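Local coordinates for Fe-regulated protein B (Neisseria meningitidis, PDB 4AIP), which transports iron across the outer membrane as a TonB-dependent receptor, probably taking up siderophore-bound iron, at residues B[77-82]-B[693-698]; B[92-97]-B[149-154]; B[256-259]-B[264-267]; B[715-718]-B[724-727]. All blocks are in the same frame, centred on the assembly; numbering follows the deposited sequence.

Contact 1 joins plug to barrel, contact 2 lies within the plug, contact 3 is a hairpin of the barrel wall, and contact 4 lies within the loop between the last two barrel strands, 702-709 and 733-741. Contacts 1 and 2 come within about 10 Å at their nearest atoms. Contacts 2 and 4 touch, Phe-97 O packing on Pro-718 CB at 3.4 Å. Contacts 3 and 4 lie on opposite sides of the chain's centre, their own centres about 48 Å apart. Bound detergent runs near contact 3, with Gly-256 about 7 Å from it.

Contact 1: residues B[77-82]-B[693-698]; sequences KDESTA and NWKPLG
The carboxylate of Glu-79 lies stacked on the side-chain amide of Asn-693, the two planes only 27° apart. It is the aliphatic part of the glutamate that touches most closely: Glu-79 CG sits 3.4 Å from Asn-693 OD1, and Glu-79 CB is 3.5 Å from Asn-693 ND2. With CG of Asn-693 anti to its backbone N (chi1 165°), the amide lies against this extended chain. Its polar atoms are bonded to other residues, OD1 accepting from Arg-643 and ND2 donating to Asn-703 and Asn-705, which should hold the amide's rotation. The carboxylate then finds its charge partner in Lys-695, whose NZ donates to Glu-79 OE2 over 3.1 Å. This salt bridge uses the anti side of OE2, with the ammonium 23° out of the carboxylate plane; the same NZ also donates to Asn-703. Next to Glu-79, Asp-78 forms a salt bridge with Arg-188 of the barrel. Loop 77-82 belongs to the plug, whereas 693-698 leaves barrel strand 681-694 through a type I turn. A buried polar seam of this kind, tying plug to inner wall, fits the plug-in-barrel fold of TonB-dependent transporters.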
loop_
_atom_site.group_PDB
_atom_site.type_symbol
_atom_site.label_atom_id
_atom_site.label_comp_id
_atom_site.label_asym_id
_atom_site.label_seq_id
_atom_site.Cartn_x
_atom_site.Cartn_y
_atom_site.Cartn_z
ATOM N N LYS B 77 24.697 14.448 7.281
ATOM C CA LYS B 77 23.672 13.378 7.347
ATOM C C LYS B 77 23.801 12.326 6.199
ATOM O O LYS B 77 23.569 11.081 6.402
ATOM C CB LYS B 77 22.294 14.046 7.317
ATOM C CG LYS B 77 21.219 13.332 8.016
ATOM C CD LYS B 77 19.903 14.076 7.758
ATOM C CE LYS B 77 19.299 13.561 6.385
ATOM N NZ LYS B 77 18.461 14.661 5.809
ATOM N N ASP B 78 24.217 12.792 5.002
ATOM C CA ASP B 78 24.382 11.841 3.903
ATOM C C ASP B 78 25.567 10.910 4.116
ATOM O O ASP B 78 25.674 9.891 3.399
ATOM C CB ASP B 78 24.591 12.540 2.561
ATOM C CG ASP B 78 23.311 13.165 1.985
ATOM O OD1 ASP B 78 22.163 12.840 2.424
ATOM O OD2 ASP B 78 23.535 14.002 1.087
ATOM N N GLU B 79 26.460 11.257 5.067
ATOM C CA GLU B 79 27.612 10.397 5.357
ATOM C C GLU B 79 27.355 9.466 6.528
ATOM O O GLU B 79 28.222 8.687 6.949
ATOM C CB GLU B 79 28.843 11.237 5.625
ATOM C CG GLU B 79 29.261 12.090 4.426
ATOM C CD GLU B 79 30.298 13.118 4.778
ATOM O OE1 GLU B 79 30.707 13.213 5.970
ATOM O OE2 GLU B 79 30.710 13.857 3.852
ATOM N N SER B 80 26.158 9.589 7.086
ATOM C CA SER B 80 25.761 8.809 8.254
ATOM C C SER B 80 24.881 7.662 7.812
ATOM O O SER B 80 24.292 7.693 6.739
ATOM C CB SER B 80 24.946 9.684 9.183
ATOM O OG SER B 80 24.365 8.840 10.190
ATOM N N THR B 81 24.711 6.696 8.685
ATOM C CA THR B 81 23.985 5.471 8.406
ATOM C C THR B 81 22.719 5.517 9.255
ATOM O O THR B 81 21.884 4.618 9.161
ATOM C CB THR B 81 24.943 4.386 8.870
ATOM O OG1 THR B 81 25.064 3.312 7.905
ATOM C CG2 THR B 81 24.688 3.914 10.213
ATOM N N ALA B 82 22.564 6.562 10.078
ATOM C CA ALA B 82 21.419 6.649 11.021
ATOM C C ALA B 82 20.087 6.867 10.279
ATOM O O ALA B 82 20.044 7.510 9.222
ATOM C CB ALA B 82 21.670 7.791 12.072
ATOM N N ASN B 693 32.622 6.434 5.759
ATOM C CA ASN B 693 31.955 7.030 4.612
ATOM C C ASN B 693 32.894 7.016 3.386
ATOM O O ASN B 693 33.978 7.635 3.384
ATOM C CB ASN B 693 31.521 8.460 4.950
ATOM C CG ASN B 693 31.136 9.283 3.723
ATOM O OD1 ASN B 693 31.859 10.172 3.320
ATOM N ND2 ASN B 693 29.982 8.995 3.141
ATOM N N TRP B 694 32.511 6.295 2.347
ATOM C CA TRP B 694 33.259 6.490 1.099
ATOM C C TRP B 694 32.540 7.055 -0.067
ATOM O O TRP B 694 31.328 6.846 -0.243
ATOM C CB TRP B 694 34.253 5.366 0.758
ATOM C CG TRP B 694 34.014 4.328 -0.209
ATOM C CD1 TRP B 694 33.163 3.241 -0.090
ATOM C CD2 TRP B 694 34.742 4.121 -1.432
ATOM N NE1 TRP B 694 33.267 2.398 -1.231
ATOM C CE2 TRP B 694 34.210 2.936 -2.065
ATOM C CE3 TRP B 694 35.690 4.871 -2.104
ATOM C CZ2 TRP B 694 34.667 2.453 -3.271
ATOM C CZ3 TRP B 694 36.156 4.393 -3.333
ATOM C CH2 TRP B 694 35.633 3.184 -3.908
ATOM N N LYS B 695 33.307 7.842 -0.799
ATOM C CA LYS B 695 32.804 8.673 -1.809
ATOM C C LYS B 695 33.577 8.234 -3.002
ATOM O O LYS B 695 34.581 8.878 -3.356
ATOM C CB LYS B 695 33.117 10.145 -1.508
ATOM C CG LYS B 695 32.249 10.836 -0.450
ATOM C CD LYS B 695 32.737 12.256 -0.265
ATOM C CE LYS B 695 32.178 12.856 1.006
ATOM N NZ LYS B 695 30.677 12.886 0.917
ATOM N N PRO B 696 33.125 7.161 -3.655
ATOM C CA PRO B 696 33.869 6.513 -4.724
ATOM C C PRO B 696 34.075 7.371 -5.963
ATOM O O PRO B 696 34.875 7.023 -6.823
ATOM C CB PRO B 696 32.982 5.313 -5.056
ATOM C CG PRO B 696 32.041 5.151 -3.866
ATOM C CD PRO B 696 31.796 6.553 -3.483
ATOM N N LEU B 697 33.344 8.481 -6.049
ATOM C CA LEU B 697 33.316 9.295 -7.232
ATOM C C LEU B 697 34.013 10.614 -7.030
ATOM O O LEU B 697 34.239 11.317 -7.989
ATOM C CB LEU B 697 31.860 9.482 -7.756
ATOM C CG LEU B 697 31.132 8.243 -8.354
ATOM C CD1 LEU B 697 29.790 8.706 -8.780
ATOM C CD2 LEU B 697 31.790 7.516 -9.549
ATOM N N GLY B 698 34.382 10.938 -5.786
ATOM C CA GLY B 698 35.060 12.216 -5.460
ATOM C C GLY B 698 34.150 13.370 -5.064
ATOM O O GLY B 698 34.607 14.336 -4.373
#

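Contact 2: residues B[92-97]-B[149-154]; sequences EPSIDF and VQKGAG
Lys-151 reaches across to Ser-94, and its side chain can be traced as a worked case of a buried charge. From CB the chain leaves with CG anti to the carbonyl carbon (chi1 -53°), which sets it on course for the other segment; the first approach comes at CD, 3.9 Å from Ser-94 OG. A bend about chi3 follows, and CE passes the same oxygen at 3.8 Å. The tip closes in further: Lys-151 NZ donates a hydrogen bond to Ser-94 OG at 3.0 Å. That ammonium also makes a salt bridge with Glu-590 of the barrel, which probably compensates its charge across the plug-barrel boundary. The carboxylate of Glu-92 stands by without touching, its OE2 4.9 Å from Lys-151 NZ, and would probably still favour the charged lysine. Beside this polar pair the contact turns apolar: Ile-95 CD1 and Val-149 CG2 meet tip to tip at 4.1 Å. Leu-109, on strand 107-109, packs against both of these side chains. Strand 95-97 pairs antiparallel with strand 107-109 in a small sheet, while strand 144-151 runs between strands 67-73 and 165-171 in the plug's mixed sheet; the contact bridges the two.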
loop_
_atom_site.group_PDB
_atom_site.type_symbol
_atom_site.label_atom_id
_atom_site.label_comp_id
_atom_site.label_asym_id
_atom_site.label_seq_id
_atom_site.Cartn_x
_atom_site.Cartn_y
_atom_site.Cartn_z
ATOM N N GLU B 92 25.579 14.407 21.059
ATOM C CA GLU B 92 25.105 15.602 21.790
ATOM C C GLU B 92 24.756 15.128 23.182
ATOM O O GLU B 92 23.783 14.350 23.322
ATOM C CB GLU B 92 23.841 16.146 21.118
ATOM C CG GLU B 92 23.785 17.608 21.040
ATOM C CD GLU B 92 24.721 18.258 20.029
ATOM O OE1 GLU B 92 25.175 17.650 19.020
ATOM O OE2 GLU B 92 24.975 19.453 20.267
ATOM N N PRO B 93 25.553 15.573 24.217
ATOM C CA PRO B 93 25.407 15.099 25.610
ATOM C C PRO B 93 24.217 15.577 26.387
ATOM O O PRO B 93 23.747 14.863 27.291
ATOM C CB PRO B 93 26.689 15.549 26.283
ATOM C CG PRO B 93 27.229 16.612 25.446
ATOM C CD PRO B 93 26.801 16.334 24.038
ATOM N N SER B 94 23.681 16.737 26.045
ATOM C CA SER B 94 22.498 17.233 26.784
ATOM C C SER B 94 21.201 16.611 26.251
ATOM O O SER B 94 20.114 16.812 26.830
ATOM C CB SER B 94 22.393 18.769 26.685
ATOM O OG SER B 94 22.407 19.185 25.312
ATOM N N ILE B 95 21.289 15.899 25.133
ATOM C CA ILE B 95 20.093 15.239 24.557
ATOM C C ILE B 95 20.081 13.769 24.809
ATOM O O ILE B 95 21.076 13.113 24.567
ATOM C CB ILE B 95 20.001 15.458 23.042
ATOM C CG1 ILE B 95 20.379 16.899 22.723
ATOM C CG2 ILE B 95 18.570 15.106 22.534
ATOM C CD1 ILE B 95 19.752 17.480 21.437
ATOM N N ASP B 96 18.935 13.225 25.229
ATOM C CA ASP B 96 18.926 11.776 25.603
ATOM C C ASP B 96 17.608 11.211 25.194
ATOM O O ASP B 96 16.576 11.848 25.377
ATOM C CB ASP B 96 19.175 11.587 27.133
ATOM C CG ASP B 96 19.430 10.131 27.536
ATOM O OD1 ASP B 96 20.517 9.614 27.208
ATOM O OD2 ASP B 96 18.559 9.536 28.227
ATOM N N PHE B 97 17.643 10.018 24.602
ATOM C CA PHE B 97 16.435 9.391 24.073
ATOM C C PHE B 97 16.174 8.091 24.791
ATOM O O PHE B 97 17.064 7.300 24.929
ATOM C CB PHE B 97 16.650 9.030 22.639
ATOM C CG PHE B 97 16.773 10.185 21.733
ATOM C CD1 PHE B 97 18.004 10.858 21.615
ATOM C CD2 PHE B 97 15.673 10.577 20.933
ATOM C CE1 PHE B 97 18.140 11.929 20.721
ATOM C CE2 PHE B 97 15.783 11.629 20.033
ATOM C CZ PHE B 97 17.017 12.326 19.929
ATOM N N VAL B 149 19.340 23.214 17.875
ATOM C CA VAL B 149 18.831 23.042 19.261
ATOM C C VAL B 149 18.904 24.393 19.978
ATOM O O VAL B 149 19.773 25.226 19.709
ATOM C CB VAL B 149 19.587 21.890 20.023
ATOM C CG1 VAL B 149 20.972 22.309 20.314
ATOM C CG2 VAL B 149 18.894 21.462 21.285
ATOM N N GLN B 150 17.927 24.632 20.823
ATOM C CA GLN B 150 17.913 25.821 21.653
ATOM C C GLN B 150 17.448 25.345 23.011
ATOM O O GLN B 150 16.410 24.632 23.121
ATOM C CB GLN B 150 17.064 26.978 21.032
ATOM C CG GLN B 150 15.592 27.141 21.477
ATOM C CD GLN B 150 15.336 27.739 22.922
ATOM O OE1 GLN B 150 16.237 28.150 23.678
ATOM N NE2 GLN B 150 14.062 27.755 23.285
ATOM N N LYS B 151 18.216 25.715 24.035
ATOM C CA LYS B 151 18.107 25.057 25.344
ATOM C C LYS B 151 17.638 26.042 26.362
ATOM O O LYS B 151 18.053 27.205 26.331
ATOM C CB LYS B 151 19.453 24.485 25.759
ATOM C CG LYS B 151 20.080 23.591 24.712
ATOM C CD LYS B 151 21.387 22.932 25.238
ATOM C CE LYS B 151 22.347 22.783 24.070
ATOM N NZ LYS B 151 23.458 21.840 24.289
ATOM N N GLY B 152 16.758 25.595 27.261
ATOM C CA GLY B 152 16.211 26.501 28.307
ATOM C C GLY B 152 15.239 27.537 27.704
ATOM O O GLY B 152 14.741 27.377 26.548
ATOM N N ALA B 153 14.973 28.599 28.472
ATOM C CA ALA B 153 14.027 29.645 28.096
ATOM C C ALA B 153 14.638 30.471 26.971
ATOM O O ALA B 153 15.814 30.873 27.044
ATOM C CB ALA B 153 13.679 30.505 29.288
ATOM N N GLY B 154 13.870 30.696 25.916
ATOM C CA GLY B 154 14.458 31.392 24.768
ATOM C C GLY B 154 14.180 32.866 24.879
ATOM O O GLY B 154 13.535 33.312 25.828
#

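Contact 3: residues B[256-259]-B[264-267]; sequences GTTF and HRIV
Between Thr-257 and Ile-266 the backbones exchange a pair of hydrogen bonds: Thr-257 N donates to Ile-266 O at 2.8 Å, nearly straight at 164°, and Ile-266 N returns one to Thr-257 O at 2.9 Å. The pair Phe-259 and His-264 is less even. Phe-259 N reaches His-264 O at 2.9 Å, while the return bond from His-264 N to Phe-259 O is weak. Between these lies the non-hydrogen-bonded pair Thr-258 and Arg-265; a second, Gly-256 with Val-267, follows beyond Thr-257 and Ile-266. This is antiparallel pairing, and the four-residue connection makes strands 246-259 and 264-276 a beta hairpin, one step in the meander of the transporter's barrel wall, flanked by strands 212-223 and 302-318.

Polar side-chain contact falls on the face of Thr-258 and Arg-265. The arginine runs extended from CG to NE, and its NH1 meets Thr-258 OG1 near the guanidinium plane; the modelled separation is too short to be trusted in detail. NH2 forms a salt bridge with Asp-213, and Gly-256 CA lies over the guanidinium face.

Apolar and aromatic packing occupies the other face. There His-264 CB stands over the centre of the Phe-259 ring, a CH-pi contact 3.7 Å from the centroid. The imidazole itself is slid aside, its plane 26° from that of the phenyl ring with little overlap. At the edge of the phenyl ring, Ile-266 CD1 touches Phe-259 CE1 at 3.5 Å.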
loop_
_atom_site.group_PDB
_atom_site.type_symbol
_atom_site.label_atom_id
_atom_site.label_comp_id
_atom_site.label_asym_id
_atom_site.label_seq_id
_atom_site.Cartn_x
_atom_site.Cartn_y
_atom_site.Cartn_z
ATOM N N GLY B 256 7.752 25.696 -4.793
ATOM C CA GLY B 256 8.180 26.995 -4.370
ATOM C C GLY B 256 8.406 27.904 -5.543
ATOM O O GLY B 256 8.689 27.446 -6.660
ATOM N N THR B 257 8.274 29.195 -5.295
ATOM C CA THR B 257 8.661 30.196 -6.261
ATOM C C THR B 257 9.527 31.283 -5.618
ATOM O O THR B 257 9.258 31.757 -4.522
ATOM C CB THR B 257 7.461 30.817 -7.077
ATOM O OG1 THR B 257 7.970 31.851 -7.901
ATOM C CG2 THR B 257 6.341 31.394 -6.196
ATOM N N THR B 258 10.595 31.625 -6.319
ATOM C CA THR B 258 11.525 32.671 -5.913
ATOM C C THR B 258 11.473 33.749 -6.973
ATOM O O THR B 258 11.748 33.481 -8.122
ATOM C CB THR B 258 12.943 32.121 -5.786
ATOM O OG1 THR B 258 12.939 31.169 -4.736
ATOM C CG2 THR B 258 13.954 33.217 -5.438
ATOM N N PHE B 259 11.095 34.956 -6.582
ATOM C CA PHE B 259 10.919 36.042 -7.540
ATOM C C PHE B 259 11.344 37.406 -6.966
ATOM O O PHE B 259 11.568 37.532 -5.756
ATOM C CB PHE B 259 9.460 36.094 -7.981
ATOM C CG PHE B 259 8.505 36.297 -6.848
ATOM C CD1 PHE B 259 8.122 35.210 -6.021
ATOM C CD2 PHE B 259 7.979 37.584 -6.581
ATOM C CE1 PHE B 259 7.202 35.426 -4.935
ATOM C CE2 PHE B 259 7.072 37.798 -5.511
ATOM C CZ PHE B 259 6.672 36.730 -4.692
ATOM N N HIS B 264 12.243 37.641 -2.760
ATOM C CA HIS B 264 10.965 37.085 -2.353
ATOM C C HIS B 264 10.848 35.574 -2.615
ATOM O O HIS B 264 11.289 35.076 -3.666
ATOM C CB HIS B 264 9.856 37.800 -3.118
ATOM C CG HIS B 264 9.693 39.232 -2.731
ATOM N ND1 HIS B 264 10.569 40.228 -3.135
ATOM C CD2 HIS B 264 8.753 39.842 -1.959
ATOM C CE1 HIS B 264 10.176 41.384 -2.625
ATOM N NE2 HIS B 264 9.075 41.180 -1.914
ATOM N N ARG B 265 10.234 34.849 -1.680
ATOM C CA ARG B 265 9.997 33.429 -1.864
ATOM C C ARG B 265 8.720 32.897 -1.188
ATOM O O ARG B 265 8.515 33.150 0.010
ATOM C CB ARG B 265 11.196 32.642 -1.379
ATOM C CG ARG B 265 11.044 31.093 -1.635
ATOM C CD ARG B 265 12.298 30.320 -1.255
ATOM N NE ARG B 265 12.178 28.873 -1.485
ATOM C CZ ARG B 265 12.210 28.257 -2.678
ATOM N NH1 ARG B 265 12.267 28.931 -3.834
ATOM N NH2 ARG B 265 12.108 26.940 -2.716
ATOM N N ILE B 266 7.896 32.136 -1.937
ATOM C CA ILE B 266 6.740 31.444 -1.351
ATOM C C ILE B 266 6.987 29.970 -1.553
ATOM O O ILE B 266 7.346 29.570 -2.632
ATOM C CB ILE B 266 5.399 31.846 -1.974
ATOM C CG1 ILE B 266 5.058 33.265 -1.588
ATOM C CG2 ILE B 266 4.264 31.015 -1.445
ATOM C CD1 ILE B 266 4.698 34.171 -2.769
ATOM N N VAL B 267 6.761 29.168 -0.518
ATOM C CA VAL B 267 6.933 27.748 -0.588
ATOM C C VAL B 267 5.701 27.040 -0.057
ATOM O O VAL B 267 5.177 27.378 1.010
ATOM C CB VAL B 267 8.176 27.318 0.230
ATOM C CG1 VAL B 267 8.343 25.821 0.161
ATOM C CG2 VAL B 267 9.397 27.954 -0.357
#

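Contact 4: residues B[715-718]-B[724-727]; sequences FYYP and TNTL
In the long loop that links barrel strands 702-709 and 733-741, Tyr-717 packs against Asn-725, Thr-726 and Leu-727, three residues that fall within a predicted TonB C-terminal box. Asn-725 is the centre of an inverse gamma turn, and the segment meets the Tyr-717 ring both over a face and at an edge. Over one ring face comes the asparagine side chain. Its amide plane lies 22° from the ring plane, and Asn-725 ND2 approaches to 3.2 Å from Tyr-717 CD2. Closer to the phenol end of the same ring, Asn-725 CB makes a CH-pi contact 4.0 Å from the Tyr-717 centroid. The torsion of Tyr-717, with CG anti to the carbonyl carbon (chi1 -62°), swings the ring into this position. Leu-727 contributes its backbone instead: its CA lies in the ring plane at the edge, and its carbonyl C comes within 3.3 Å of Tyr-717 CD1. Beside it, Pro-718 CD rests 3.7 Å from Leu-727 O. No hydrogen bond joins the two segments. Because amide and ring are almost parallel, the asparagine N-H groups are not aimed squarely at the pi cloud, so across these two segments the contact rests on CH-pi and van der Waals packing; a backbone bond between Tyr-716 and Gly-729 lies close by.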
loop_
_atom_site.group_PDB
_atom_site.type_symbol
_atom_site.label_atom_id
_atom_site.label_comp_id
_atom_site.label_asym_id
_atom_site.label_seq_id
_atom_site.Cartn_x
_atom_site.Cartn_y
_atom_site.Cartn_z
ATOM N N PHE B 715 24.436 -4.557 26.612
ATOM C CA PHE B 715 23.098 -4.632 27.185
ATOM C C PHE B 715 22.875 -3.480 28.162
ATOM O O PHE B 715 23.521 -3.420 29.218
ATOM C CB PHE B 715 22.894 -5.984 27.902
ATOM C CG PHE B 715 21.514 -6.151 28.545
ATOM C CD1 PHE B 715 20.393 -5.453 28.057
ATOM C CD2 PHE B 715 21.316 -7.056 29.607
ATOM C CE1 PHE B 715 19.127 -5.616 28.634
ATOM C CE2 PHE B 715 20.043 -7.186 30.216
ATOM C CZ PHE B 715 18.960 -6.480 29.708
ATOM N N TYR B 716 21.943 -2.577 27.857
ATOM C CA TYR B 716 21.721 -1.436 28.722
ATOM C C TYR B 716 20.384 -0.855 28.486
ATOM O O TYR B 716 19.821 -1.074 27.383
ATOM C CB TYR B 716 22.780 -0.347 28.489
ATOM C CG TYR B 716 22.629 0.353 27.155
ATOM C CD1 TYR B 716 23.154 -0.218 25.979
ATOM C CD2 TYR B 716 21.890 1.589 27.046
ATOM C CE1 TYR B 716 23.014 0.467 24.723
ATOM C CE2 TYR B 716 21.709 2.244 25.785
ATOM C CZ TYR B 716 22.281 1.700 24.651
ATOM O OH TYR B 716 22.115 2.318 23.422
ATOM N N TYR B 717 19.919 -0.082 29.497
ATOM C CA TYR B 717 18.743 0.826 29.429
ATOM C C TYR B 717 19.142 2.285 29.430
ATOM O O TYR B 717 19.831 2.732 30.320
ATOM C CB TYR B 717 17.745 0.585 30.579
ATOM C CG TYR B 717 17.181 -0.816 30.502
ATOM C CD1 TYR B 717 16.040 -1.116 29.696
ATOM C CD2 TYR B 717 17.825 -1.879 31.174
ATOM C CE1 TYR B 717 15.541 -2.386 29.635
ATOM C CE2 TYR B 717 17.321 -3.162 31.110
ATOM C CZ TYR B 717 16.188 -3.416 30.331
ATOM O OH TYR B 717 15.718 -4.715 30.261
ATOM N N PRO B 718 18.671 3.059 28.437
ATOM C CA PRO B 718 18.943 4.503 28.489
ATOM C C PRO B 718 18.191 5.123 29.631
ATOM O O PRO B 718 17.221 4.552 30.144
ATOM C CB PRO B 718 18.352 5.034 27.148
ATOM C CG PRO B 718 18.344 3.836 26.247
ATOM C CD PRO B 718 17.958 2.693 27.196
ATOM N N THR B 724 12.481 1.330 35.879
ATOM C CA THR B 724 12.194 -0.094 36.053
ATOM C C THR B 724 12.680 -0.696 34.733
ATOM O O THR B 724 13.151 0.048 33.894
ATOM C CB THR B 724 10.697 -0.286 36.320
ATOM O OG1 THR B 724 9.949 0.581 35.437
ATOM C CG2 THR B 724 10.379 0.073 37.797
ATOM N N ASN B 725 12.702 -1.987 34.478
ATOM C CA ASN B 725 13.542 -2.275 33.278
ATOM C C ASN B 725 12.812 -2.337 31.926
ATOM O O ASN B 725 12.570 -3.406 31.398
ATOM C CB ASN B 725 14.545 -3.412 33.486
ATOM C CG ASN B 725 15.758 -2.996 34.357
ATOM O OD1 ASN B 725 16.111 -3.708 35.284
ATOM N ND2 ASN B 725 16.393 -1.857 34.045
ATOM N N THR B 726 12.515 -1.156 31.371
ATOM C CA THR B 726 11.534 -1.018 30.314
ATOM C C THR B 726 11.988 -1.450 28.918
ATOM O O THR B 726 11.533 -2.467 28.441
ATOM C CB THR B 726 10.986 0.400 30.210
ATOM O OG1 THR B 726 11.989 1.264 29.655
ATOM C CG2 THR B 726 10.527 0.866 31.533
ATOM N N LEU B 727 12.816 -0.647 28.246
ATOM C CA LEU B 727 13.220 -0.971 26.886
ATOM C C LEU B 727 14.694 -0.714 26.665
ATOM O O LEU B 727 15.139 0.419 26.717
ATOM C CB LEU B 727 12.382 -0.202 25.831
ATOM C CG LEU B 727 10.892 -0.495 25.715
ATOM C CD1 LEU B 727 10.271 0.475 24.759
ATOM C CD2 LEU B 727 10.670 -1.878 25.243
#